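Local coordinates for prephenate dehydratase:Amino acid-binding ACT (Brucella abortus, PDB 6VH5), which probably catalyses the conversion of prephenate to phenylpyruvate in phenylalanine biosynthesis, and binds phenylalanine at its ACT domain, at residues 94-105 / 192-203; 241-249 / 259-267. One frame throughout, in Å; residues are numbered along the deposited sequence.

In the fold
Both contacts are antiparallel strand pairs, but in different sheets. Contact 1 lies in the prephenate dehydratase part, near the centre of the chain. It joins strand 96-104, outermost of its own sheet but bonded at Ile97 to Leu291 of the ACT part, to its inner neighbour. Its two segments, 87 residues apart in the chain, are partly buried. Contact 2 is a buried beta hairpin of the ACT domain, its centre about 17 Å from the chain centre, where phenylalanine is bound. Contact 1 mixes apolar packing with a buried salt bridge. Contact 2 adds bridging waters and ligand bonds. The two meet directly: Arg195 NH1 forms a salt bridge to Asp264 OD2, 3.0 Å away, tying the catalytic part to the ACT domain.

Contact 1: residues 94-105 / 192-203; sequences DMHIVGEYFLPI and NVTRFVVLSKNK
Glu100 and Arg195 form the main polar side-chain link between these two antiparallel strands. Arg195 approaches side-on and gives two nitrogens to one oxygen: NH2 lies 2.7 Å and NE 3.0 Å from Glu100 OE1. The oxygen sits near the guanidinium plane, while the carboxylate stands almost upright to that plane, at 83°. CG of Glu100 is placed between the backbone N and the carbonyl carbon (chi1 68°), and the extended chain then reaches the arginine. The other oxygen, Glu100 OE2, is bound by Arg300 and the Ser297 backbone. Arg195 NH1 goes to Glu76 and Asp264. The buried charges are therefore probably well balanced.

Two CH-pi contacts follow. Arg195 CG lies over the Phe102 ring, 4.2 Å from its centroid, and the guanidinium runs nearly parallel to that ring. Lys203 CB sits over the His96 ring, 3.5 Å from its centroid.

Among apolar contacts, Ile97 CG1 lies beside Leu199 CD2 at 3.8 Å, and Leu103 CB meets Phe196 CE1 at 4.0 Å. In a van der Waals contact, the Ile105 CG1 methylene rests 3.6 Å from the Thr194 OG1 hydroxyl. This hydroxyl also bonds Asn77, and Thr194 is predicted to be essential for activity.

Backbone bonds run from His96-Ser200 to Ile105-Asn192. Val198 O accepts from Val98 N and Val198 N donates to Gly99 O, so two residues face one.

Strand 193-200 lies between strands 96-104 and 70-77, antiparallel to both, in a mixed five-stranded sheet consistent with the PBP2-like family. Helix 56-64 packs on Met95 and Leu199, and helix 36-44 on Tyr101, Ile105 and Phe196.

Contact 2: residues 241-249 / 259-267; sequences GVNMTKLES and TQFYADIEG. With PHE (phenylalanine), chain E; PHE (phenylalanine), chain J; EDO (1,2-ethanediol), chain K.
Strands 243-249 and 259-266 run antiparallel at 178°, paired from Ser249-Phe261 to Met244-Ile265, with a classic beta bulge where Thr245 and Lys246 both face Asp264.

Asn243 and Glu266 lie side by side near the open end of the hairpin. Their side chains share a weak bond, Asn243 ND2 to Glu266 OE1, at 3.3 Å. The Asn243 OD1 atom instead accepts from the amino group of bound phenylalanine (chain E), 2.6 Å from its N. Met244 adds two backbone bonds: its O accepts from the same ligand nitrogen, and its N donates to the ligand O at 3.1 Å. The polar bonds of these segments thus go to the ligand's amino and carboxylate groups, while its ring lies against Met244, Thr245 and Lys246. A water bridges Thr245 OG1 and Asp264 OD2, and another bridges Asn243 N and Glu266 O. Asp264 OD1 bonds Thr218, and Arg300 binds both Glu266 OE2 and Thr245 OG1. On this same face Lys246 runs alongside Asp264, and its CE meets Tyr262 CE2 at 3.8 Å. Its amine pairs with Glu76.

On the other face, Met244, Leu247, Phe261, Ala263 and Ile265 pack together. Met244 CE reaches Ile265 CG2 at 3.8 Å because its chain bends at chi3 (-70°). Leu247 CD1 touches Phe261 CD1 at 3.7 Å and also packs on Ala263 CB. Phe261 CZ lies 3.5 Å from CD1 of the second phenylalanine (chain J); Ser249 and Thr259 border the same ligand.

Strand 258-266 is flanked on its other side by strand 215-224. Helix 229-240 covers Val242, Met244, Phe261 and Ile265, while Leu247 and Ser249 bond to the second subunit, whose Asn225 and Leu230 complete the chain E ligand site.

Contact 1: residues 94-105 / 192-203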
loop_
_atom_site.group_PDB
_atom_site.type_symbol
_atom_site.label_atom_id
_atom_site.label_comp_id
_atom_site.label_asym_id
_atom_site.label_seq_id
_atom_site.Cartn_x
_atom_site.Cartn_y
_atom_site.Cartn_z
ATOM N N ASP A 94 16.763 1.049 -11.762
ATOM C CA ASP A 94 17.343 2.208 -12.427
ATOM C C ASP A 94 16.355 2.749 -13.450
ATOM O O ASP A 94 16.559 2.696 -14.663
ATOM C CB ASP A 94 18.685 1.876 -13.058
ATOM C CG ASP A 94 19.289 3.078 -13.744
ATOM O OD1 ASP A 94 19.608 4.064 -13.039
ATOM O OD2 ASP A 94 19.398 3.056 -14.987
ATOM N N MET A 95 15.224 3.209 -12.933
ATOM C CA MET A 95 14.113 3.596 -13.778
ATOM C C MET A 95 13.644 4.987 -13.403
ATOM O O MET A 95 13.992 5.531 -12.349
ATOM C CB MET A 95 12.968 2.592 -13.716
ATOM C CG MET A 95 13.315 1.339 -14.481
ATOM S SD MET A 95 11.954 0.202 -14.598
ATOM C CE MET A 95 12.622 -1.205 -13.712
ATOM N N HIS A 96 12.881 5.564 -14.320
ATOM C CA HIS A 96 12.488 6.954 -14.228
ATOM C C HIS A 96 10.996 7.087 -14.477
ATOM O O HIS A 96 10.379 6.272 -15.169
ATOM C CB HIS A 96 13.267 7.779 -15.251
ATOM C CG HIS A 96 14.754 7.647 -15.114
ATOM N ND1 HIS A 96 15.545 8.621 -14.539
ATOM C CD2 HIS A 96 15.595 6.651 -15.485
ATOM C CE1 HIS A 96 16.807 8.226 -14.557
ATOM N NE2 HIS A 96 16.866 7.038 -15.132
ATOM N N ILE A 97 10.422 8.130 -13.901
ATOM C CA ILE A 97 9.036 8.484 -14.148
ATOM C C ILE A 97 9.009 9.440 -15.332
ATOM O O ILE A 97 9.656 10.488 -15.306
ATOM C CB ILE A 97 8.418 9.120 -12.901
ATOM C CG1 ILE A 97 8.670 8.202 -11.703
ATOM C CG2 ILE A 97 6.932 9.358 -13.121
ATOM C CD1 ILE A 97 8.309 8.808 -10.376
ATOM N N VAL A 98 8.273 9.078 -16.377
ATOM C CA VAL A 98 8.162 9.891 -17.576
ATOM C C VAL A 98 6.723 10.307 -17.845
ATOM O O VAL A 98 6.414 10.799 -18.931
ATOM C CB VAL A 98 8.761 9.166 -18.796
ATOM C CG1 VAL A 98 10.277 9.011 -18.629
ATOM C CG2 VAL A 98 8.117 7.821 -18.955
ATOM N N GLY A 99 5.842 10.128 -16.865
ATOM C CA GLY A 99 4.452 10.488 -16.997
ATOM C C GLY A 99 3.618 10.029 -15.817
ATOM O O GLY A 99 4.052 9.194 -15.013
ATOM N N GLU A 100 2.416 10.583 -15.703
ATOM C CA GLU A 100 1.455 10.178 -14.691
ATOM C C GLU A 100 0.086 10.094 -15.347
ATOM O O GLU A 100 -0.128 10.598 -16.452
ATOM C CB GLU A 100 1.443 11.150 -13.480
ATOM C CG GLU A 100 0.906 12.553 -13.758
ATOM C CD GLU A 100 0.753 13.424 -12.488
ATOM O OE1 GLU A 100 1.065 12.952 -11.365
ATOM O OE2 GLU A 100 0.305 14.590 -12.617
ATOM N N TYR A 101 -0.839 9.417 -14.681
ATOM C CA TYR A 101 -2.184 9.290 -15.234
ATOM C C TYR A 101 -3.172 9.106 -14.095
ATOM O O TYR A 101 -2.910 8.345 -13.158
ATOM C CB TYR A 101 -2.298 8.129 -16.231
ATOM C CG TYR A 101 -3.640 8.104 -16.940
ATOM C CD1 TYR A 101 -3.915 8.989 -17.978
ATOM C CD2 TYR A 101 -4.641 7.217 -16.551
ATOM C CE1 TYR A 101 -5.145 8.982 -18.620
ATOM C CE2 TYR A 101 -5.881 7.208 -17.182
ATOM C CZ TYR A 101 -6.117 8.088 -18.217
ATOM O OH TYR A 101 -7.334 8.084 -18.843
ATOM N N PHE A 102 -4.305 9.799 -14.188
ATOM C CA PHE A 102 -5.371 9.722 -13.194
ATOM C C PHE A 102 -6.604 9.115 -13.842
ATOM O O PHE A 102 -7.176 9.698 -14.771
ATOM C CB PHE A 102 -5.686 11.108 -12.620
ATOM C CG PHE A 102 -4.567 11.686 -11.800
ATOM C CD1 PHE A 102 -3.479 12.290 -12.414
ATOM C CD2 PHE A 102 -4.606 11.629 -10.414
ATOM C CE1 PHE A 102 -2.446 12.816 -11.664
ATOM C CE2 PHE A 102 -3.576 12.153 -9.655
ATOM C CZ PHE A 102 -2.495 12.748 -10.280
ATOM N N LEU A 103 -7.025 7.961 -13.339
ATOM C CA LEU A 103 -8.159 7.241 -13.916
ATOM C C LEU A 103 -9.311 7.124 -12.923
ATOM O O LEU A 103 -9.139 6.537 -11.842
ATOM C CB LEU A 103 -7.721 5.858 -14.404
ATOM C CG LEU A 103 -8.842 4.931 -14.861
ATOM C CD1 LEU A 103 -9.388 5.406 -16.186
ATOM C CD2 LEU A 103 -8.268 3.527 -15.022
ATOM N N PRO A 104 -10.485 7.671 -13.228
ATOM C CA PRO A 104 -11.668 7.395 -12.392
ATOM C C PRO A 104 -12.045 5.919 -12.462
ATOM O O PRO A 104 -12.204 5.356 -13.546
ATOM C CB PRO A 104 -12.754 8.286 -13.006
ATOM C CG PRO A 104 -11.987 9.370 -13.726
ATOM C CD PRO A 104 -10.746 8.696 -14.251
ATOM N N ILE A 105 -12.175 5.299 -11.289
ATOM C CA ILE A 105 -12.445 3.867 -11.165
ATOM C C ILE A 105 -13.955 3.648 -11.101
ATOM O O ILE A 105 -14.636 4.216 -10.242
ATOM C CB ILE A 105 -11.751 3.287 -9.922
ATOM C CG1 ILE A 105 -10.245 3.437 -10.042
ATOM C CG2 ILE A 105 -12.106 1.823 -9.734
ATOM C CD1 ILE A 105 -9.698 2.932 -11.363
ATOM N N ASN A 192 -13.735 7.455 -6.755
ATOM C CA ASN A 192 -12.700 6.452 -6.581
ATOM C C ASN A 192 -11.727 6.636 -7.737
ATOM O O ASN A 192 -12.092 6.418 -8.898
ATOM C CB ASN A 192 -13.301 5.051 -6.559
ATOM C CG ASN A 192 -12.268 3.988 -6.273
ATOM O OD1 ASN A 192 -11.114 4.291 -5.978
ATOM N ND2 ASN A 192 -12.687 2.742 -6.309
ATOM N N VAL A 193 -10.525 7.128 -7.430
ATOM C CA VAL A 193 -9.521 7.476 -8.432
ATOM C C VAL A 193 -8.218 6.743 -8.139
ATOM O O VAL A 193 -7.822 6.598 -6.977
ATOM C CB VAL A 193 -9.288 8.998 -8.472
ATOM C CG1 VAL A 193 -8.409 9.365 -9.649
ATOM C CG2 VAL A 193 -10.619 9.717 -8.558
ATOM N N THR A 194 -7.561 6.271 -9.193
ATOM C CA THR A 194 -6.233 5.677 -9.100
ATOM C C THR A 194 -5.225 6.557 -9.831
ATOM O O THR A 194 -5.494 7.031 -10.942
ATOM C CB THR A 194 -6.192 4.252 -9.679
ATOM O OG1 THR A 194 -6.838 3.346 -8.779
ATOM C CG2 THR A 194 -4.733 3.798 -9.861
ATOM N N ARG A 195 -4.080 6.790 -9.201
ATOM C CA ARG A 195 -2.997 7.542 -9.822
ATOM C C ARG A 195 -1.915 6.576 -10.279
ATOM O O ARG A 195 -1.360 5.817 -9.470
ATOM C CB ARG A 195 -2.414 8.579 -8.871
ATOM C CG ARG A 195 -1.126 9.218 -9.403
ATOM C CD ARG A 195 -0.620 10.332 -8.466
ATOM N NE ARG A 195 0.445 11.080 -9.115
ATOM C CZ ARG A 195 1.596 11.414 -8.550
ATOM N NH1 ARG A 195 1.848 11.094 -7.289
ATOM N NH2 ARG A 195 2.492 12.077 -9.255
ATOM N N PHE A 196 -1.599 6.623 -11.563
ATOM C CA PHE A 196 -0.494 5.843 -12.084
ATOM C C PHE A 196 0.707 6.745 -12.343
ATOM O O PHE A 196 0.572 7.958 -12.529
ATOM C CB PHE A 196 -0.879 5.131 -13.385
ATOM C CG PHE A 196 -2.057 4.220 -13.266
ATOM C CD1 PHE A 196 -3.351 4.717 -13.355
ATOM C CD2 PHE A 196 -1.877 2.860 -13.089
ATOM C CE1 PHE A 196 -4.440 3.878 -13.260
ATOM C CE2 PHE A 196 -2.964 2.009 -12.991
ATOM C CZ PHE A 196 -4.247 2.518 -13.076
ATOM N N VAL A 197 1.889 6.126 -12.361
ATOM C CA VAL A 197 3.104 6.732 -12.893
ATOM C C VAL A 197 3.597 5.847 -14.028
ATOM O O VAL A 197 3.490 4.619 -13.961
ATOM C CB VAL A 197 4.208 6.909 -11.831
ATOM C CG1 VAL A 197 3.857 8.053 -10.878
ATOM C CG2 VAL A 197 4.415 5.605 -11.080
ATOM N N VAL A 198 4.105 6.478 -15.077
ATOM C CA VAL A 198 4.657 5.784 -16.232
ATOM C C VAL A 198 6.164 5.665 -16.037
ATOM O O VAL A 198 6.851 6.676 -15.870
ATOM C CB VAL A 198 4.320 6.544 -17.522
ATOM C CG1 VAL A 198 4.697 5.731 -18.752
ATOM C CG2 VAL A 198 2.839 6.916 -17.526
ATOM N N LEU A 199 6.686 4.438 -16.085
ATOM C CA LEU A 199 8.089 4.184 -15.794
ATOM C C LEU A 199 8.861 3.846 -17.062
ATOM O O LEU A 199 8.309 3.304 -18.023
ATOM C CB LEU A 199 8.260 3.054 -14.772
ATOM C CG LEU A 199 7.543 3.296 -13.441
ATOM C CD1 LEU A 199 7.942 2.235 -12.440
ATOM C CD2 LEU A 199 7.767 4.696 -12.886
ATOM N N SER A 200 10.155 4.167 -17.047
ATOM C CA SER A 200 11.032 3.907 -18.179
ATOM C C SER A 200 12.419 3.537 -17.676
ATOM O O SER A 200 12.856 3.997 -16.619
ATOM C CB SER A 200 11.127 5.133 -19.100
ATOM O OG SER A 200 12.157 4.976 -20.056
ATOM N N LYS A 201 13.130 2.753 -18.490
ATOM C CA LYS A 201 14.487 2.340 -18.157
ATOM C C LYS A 201 15.488 3.451 -18.427
ATOM O O LYS A 201 16.534 3.516 -17.771
ATOM C CB LYS A 201 14.849 1.082 -18.957
ATOM C CG LYS A 201 16.304 0.592 -18.834
ATOM C CD LYS A 201 16.635 -0.413 -19.945
ATOM C CE LYS A 201 17.903 -1.220 -19.666
ATOM N NZ LYS A 201 17.667 -2.302 -18.671
ATOM N N ASN A 202 15.158 4.343 -19.354
ATOM C CA ASN A 202 16.032 5.416 -19.794
ATOM C C ASN A 202 15.470 6.757 -19.357
ATOM O O ASN A 202 14.254 6.971 -19.381
ATOM C CB ASN A 202 16.212 5.384 -21.306
ATOM C CG ASN A 202 16.972 4.158 -21.756
ATOM O OD1 ASN A 202 16.426 3.313 -22.460
ATOM N ND2 ASN A 202 18.225 4.035 -21.322
ATOM N N LYS A 203 16.372 7.658 -18.984
ATOM C CA LYS A 203 16.002 8.934 -18.409
ATOM C C LYS A 203 15.594 9.911 -19.500
ATOM O O LYS A 203 16.200 9.964 -20.574
ATOM C CB LYS A 203 17.184 9.489 -17.606
ATOM C CG LYS A 203 17.216 11.008 -17.382
ATOM C CD LYS A 203 18.587 11.419 -16.807
ATOM C CE LYS A 203 18.619 12.879 -16.349
ATOM N NZ LYS A 203 19.739 13.150 -15.407
#

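Contact 2: residues 241-249 / 259-267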
loop_
_atom_site.group_PDB
_atom_site.type_symbol
_atom_site.label_atom_id
_atom_site.label_comp_id
_atom_site.label_asym_id
_atom_site.label_seq_id
_atom_site.Cartn_x
_atom_site.Cartn_y
_atom_site.Cartn_z
ATOM N N GLY A 241 8.182 29.510 -3.023
ATOM C CA GLY A 241 6.903 29.304 -3.664
ATOM C C GLY A 241 6.821 28.040 -4.477
ATOM O O GLY A 241 6.114 28.006 -5.491
ATOM N N VAL A 242 7.515 26.989 -4.053
ATOM C CA VAL A 242 7.435 25.691 -4.710
ATOM C C VAL A 242 6.385 24.868 -3.975
ATOM O O VAL A 242 6.531 24.595 -2.777
ATOM C CB VAL A 242 8.791 24.974 -4.698
ATOM C CG1 VAL A 242 8.702 23.697 -5.515
ATOM C CG2 VAL A 242 9.892 25.877 -5.197
ATOM N N ASN A 243 5.323 24.482 -4.682
ATOM C CA ASN A 243 4.266 23.676 -4.079
ATOM C C ASN A 243 4.668 22.210 -4.103
ATOM O O ASN A 243 5.057 21.681 -5.148
ATOM C CB ASN A 243 2.939 23.870 -4.813
ATOM C CG ASN A 243 1.713 23.426 -3.975
ATOM O OD1 ASN A 243 1.664 23.595 -2.752
ATOM N ND2 ASN A 243 0.733 22.826 -4.650
ATOM N N MET A 244 4.605 21.569 -2.941
ATOM C CA MET A 244 4.838 20.138 -2.806
ATOM C C MET A 244 3.489 19.430 -2.692
ATOM O O MET A 244 2.636 19.846 -1.898
ATOM C CB MET A 244 5.710 19.866 -1.580
ATOM C CG MET A 244 6.115 18.426 -1.387
ATOM S SD MET A 244 7.300 18.246 -0.048
ATOM C CE MET A 244 8.758 19.018 -0.773
ATOM N N THR A 245 3.279 18.383 -3.501
ATOM C CA THR A 245 1.983 17.723 -3.543
ATOM C C THR A 245 2.021 16.282 -3.063
ATOM O O THR A 245 0.960 15.655 -2.960
ATOM C CB THR A 245 1.396 17.763 -4.960
ATOM O OG1 THR A 245 2.208 16.986 -5.845
ATOM C CG2 THR A 245 1.321 19.180 -5.477
ATOM N N LYS A 246 3.198 15.737 -2.760
ATOM C CA LYS A 246 3.266 14.398 -2.194
ATOM C C LYS A 246 4.492 14.314 -1.302
ATOM O O LYS A 246 5.555 14.853 -1.640
ATOM C CB LYS A 246 3.314 13.340 -3.306
ATOM C CG LYS A 246 3.181 11.903 -2.826
ATOM C CD LYS A 246 3.269 10.948 -3.999
ATOM C CE LYS A 246 3.279 9.496 -3.544
ATOM N NZ LYS A 246 1.990 9.135 -2.910
ATOM N N LEU A 247 4.345 13.640 -0.164
ATOM C CA LEU A 247 5.476 13.496 0.754
ATOM C C LEU A 247 5.216 12.302 1.655
ATOM O O LEU A 247 4.165 12.227 2.302
ATOM C CB LEU A 247 5.690 14.779 1.574
ATOM C CG LEU A 247 6.935 14.837 2.466
ATOM C CD1 LEU A 247 8.201 14.574 1.636
ATOM C CD2 LEU A 247 7.040 16.198 3.194
ATOM N N GLU A 248 6.126 11.339 1.635
ATOM C CA GLU A 248 5.981 10.107 2.394
ATOM C C GLU A 248 7.260 9.791 3.145
ATOM O O GLU A 248 8.338 9.737 2.546
ATOM C CB GLU A 248 5.637 8.956 1.473
ATOM C CG GLU A 248 4.176 8.769 1.191
ATOM C CD GLU A 248 3.965 7.443 0.521
ATOM O OE1 GLU A 248 5.000 6.793 0.267
ATOM O OE2 GLU A 248 2.802 7.034 0.309
ATOM N N SER A 249 7.126 9.497 4.431
ATOM C CA SER A 249 8.269 9.144 5.251
ATOM C C SER A 249 8.495 7.640 5.246
ATOM O O SER A 249 7.565 6.837 5.093
ATOM C CB SER A 249 8.079 9.653 6.679
ATOM O OG SER A 249 7.376 8.736 7.488
ATOM N N THR A 259 15.943 8.731 8.096
ATOM C CA THR A 259 14.643 8.630 7.451
ATOM C C THR A 259 14.769 9.010 5.984
ATOM O O THR A 259 15.436 9.989 5.649
ATOM C CB THR A 259 13.603 9.533 8.125
ATOM O OG1 THR A 259 13.747 9.430 9.546
ATOM C CG2 THR A 259 12.180 9.090 7.734
ATOM N N GLN A 260 14.112 8.250 5.111
ATOM C CA GLN A 260 14.050 8.614 3.703
ATOM C C GLN A 260 12.661 9.149 3.368
ATOM O O GLN A 260 11.655 8.705 3.926
ATOM C CB GLN A 260 14.396 7.430 2.793
ATOM C CG GLN A 260 14.587 7.845 1.336
ATOM C CD GLN A 260 15.265 6.784 0.508
ATOM O OE1 GLN A 260 16.409 6.418 0.767
ATOM N NE2 GLN A 260 14.564 6.290 -0.503
ATOM N N PHE A 261 12.618 10.116 2.452
ATOM C CA PHE A 261 11.384 10.774 2.051
ATOM C C PHE A 261 11.218 10.651 0.546
ATOM O O PHE A 261 12.191 10.740 -0.212
ATOM C CB PHE A 261 11.357 12.270 2.453
ATOM C CG PHE A 261 11.066 12.506 3.914
ATOM C CD1 PHE A 261 9.746 12.681 4.355
ATOM C CD2 PHE A 261 12.090 12.499 4.855
ATOM C CE1 PHE A 261 9.457 12.866 5.701
ATOM C CE2 PHE A 261 11.812 12.678 6.204
ATOM C CZ PHE A 261 10.491 12.865 6.630
ATOM N N TYR A 262 9.978 10.439 0.130
ATOM C CA TYR A 262 9.590 10.420 -1.271
ATOM C C TYR A 262 8.724 11.647 -1.505
ATOM O O TYR A 262 7.778 11.881 -0.753
ATOM C CB TYR A 262 8.840 9.115 -1.600
ATOM C CG TYR A 262 8.420 8.922 -3.040
ATOM C CD1 TYR A 262 9.096 8.032 -3.872
ATOM C CD2 TYR A 262 7.300 9.580 -3.552
ATOM C CE1 TYR A 262 8.688 7.823 -5.191
ATOM C CE2 TYR A 262 6.887 9.394 -4.867
ATOM C CZ TYR A 262 7.587 8.514 -5.684
ATOM O OH TYR A 262 7.179 8.338 -6.990
ATOM N N ALA A 263 9.042 12.430 -2.530
ATOM C CA ALA A 263 8.381 13.718 -2.690
ATOM C C ALA A 263 8.127 14.043 -4.154
ATOM O O ALA A 263 8.926 13.693 -5.028
ATOM C CB ALA A 263 9.215 14.845 -2.060
ATOM N N ASP A 264 6.998 14.704 -4.402
ATOM C CA ASP A 264 6.676 15.328 -5.679
ATOM C C ASP A 264 6.553 16.830 -5.440
ATOM O O ASP A 264 5.917 17.248 -4.465
ATOM C CB ASP A 264 5.343 14.820 -6.257
ATOM C CG ASP A 264 5.321 13.312 -6.559
ATOM O OD1 ASP A 264 6.347 12.603 -6.431
ATOM O OD2 ASP A 264 4.227 12.841 -6.942
ATOM N N ILE A 265 7.154 17.641 -6.314
ATOM C CA ILE A 265 6.920 19.082 -6.328
ATOM C C ILE A 265 6.438 19.455 -7.727
ATOM O O ILE A 265 6.671 18.742 -8.712
ATOM C CB ILE A 265 8.163 19.933 -5.947
ATOM C CG1 ILE A 265 9.305 19.664 -6.915
ATOM C CG2 ILE A 265 8.628 19.685 -4.506
ATOM C CD1 ILE A 265 10.543 20.427 -6.601
ATOM N N GLU A 266 5.742 20.580 -7.801
ATOM C CA GLU A 266 5.308 21.168 -9.066
ATOM C C GLU A 266 6.359 22.196 -9.468
ATOM O O GLU A 266 6.441 23.282 -8.892
ATOM C CB GLU A 266 3.912 21.764 -8.918
ATOM C CG GLU A 266 2.879 20.686 -8.569
ATOM C CD GLU A 266 1.459 21.200 -8.387
ATOM O OE1 GLU A 266 1.261 22.333 -7.884
ATOM O OE2 GLU A 266 0.530 20.451 -8.760
ATOM N N GLY A 267 7.193 21.825 -10.419
ATOM C CA GLY A 267 8.300 22.639 -10.862
ATOM C C GLY A 267 9.292 21.806 -11.640
ATOM O O GLY A 267 9.291 20.572 -11.594
HETATM N N PHE E . 1.226 21.716 -0.942
HETATM C CA PHE E . 1.356 22.064 0.470
HETATM C C PHE E . 2.769 22.525 0.765
HETATM O O PHE E . 3.619 22.470 -0.130
HETATM C CB PHE E . 0.998 20.892 1.384
HETATM C CG PHE E . 1.643 19.577 0.993
HETATM C CD1 PHE E . 0.888 18.576 0.402
HETATM C CD2 PHE E . 2.990 19.341 1.232
HETATM C CE1 PHE E . 1.469 17.363 0.048
HETATM C CE2 PHE E . 3.575 18.142 0.883
HETATM C CZ PHE E . 2.819 17.150 0.289
HETATM O OXT PHE E . 3.057 22.930 1.894
HETATM N N PHE J . 12.365 12.920 12.641
HETATM C CA PHE J . 12.762 14.029 11.782
HETATM C C PHE J . 12.078 15.342 12.167
HETATM O O PHE J . 12.190 16.328 11.432
HETATM C CB PHE J . 12.467 13.712 10.318
HETATM C CG PHE J . 11.102 13.101 10.084
HETATM C CD1 PHE J . 10.966 11.734 9.888
HETATM C CD2 PHE J . 9.969 13.890 10.032
HETATM C CE1 PHE J . 9.713 11.163 9.670
HETATM C CE2 PHE J . 8.721 13.333 9.815
HETATM C CZ PHE J . 8.593 11.961 9.629
HETATM O OXT PHE J . 11.410 15.442 13.202
HETATM C C1 EDO K . 6.774 23.020 2.349
HETATM O O1 EDO K . 5.453 23.398 2.777
HETATM C C2 EDO K . 6.992 23.293 0.855
HETATM O O2 EDO K . 5.951 24.099 0.280
HETATM O O HOH W 1 4.923 25.247 -7.381
HETATM O O HOH W 2 1.790 14.473 -6.536
#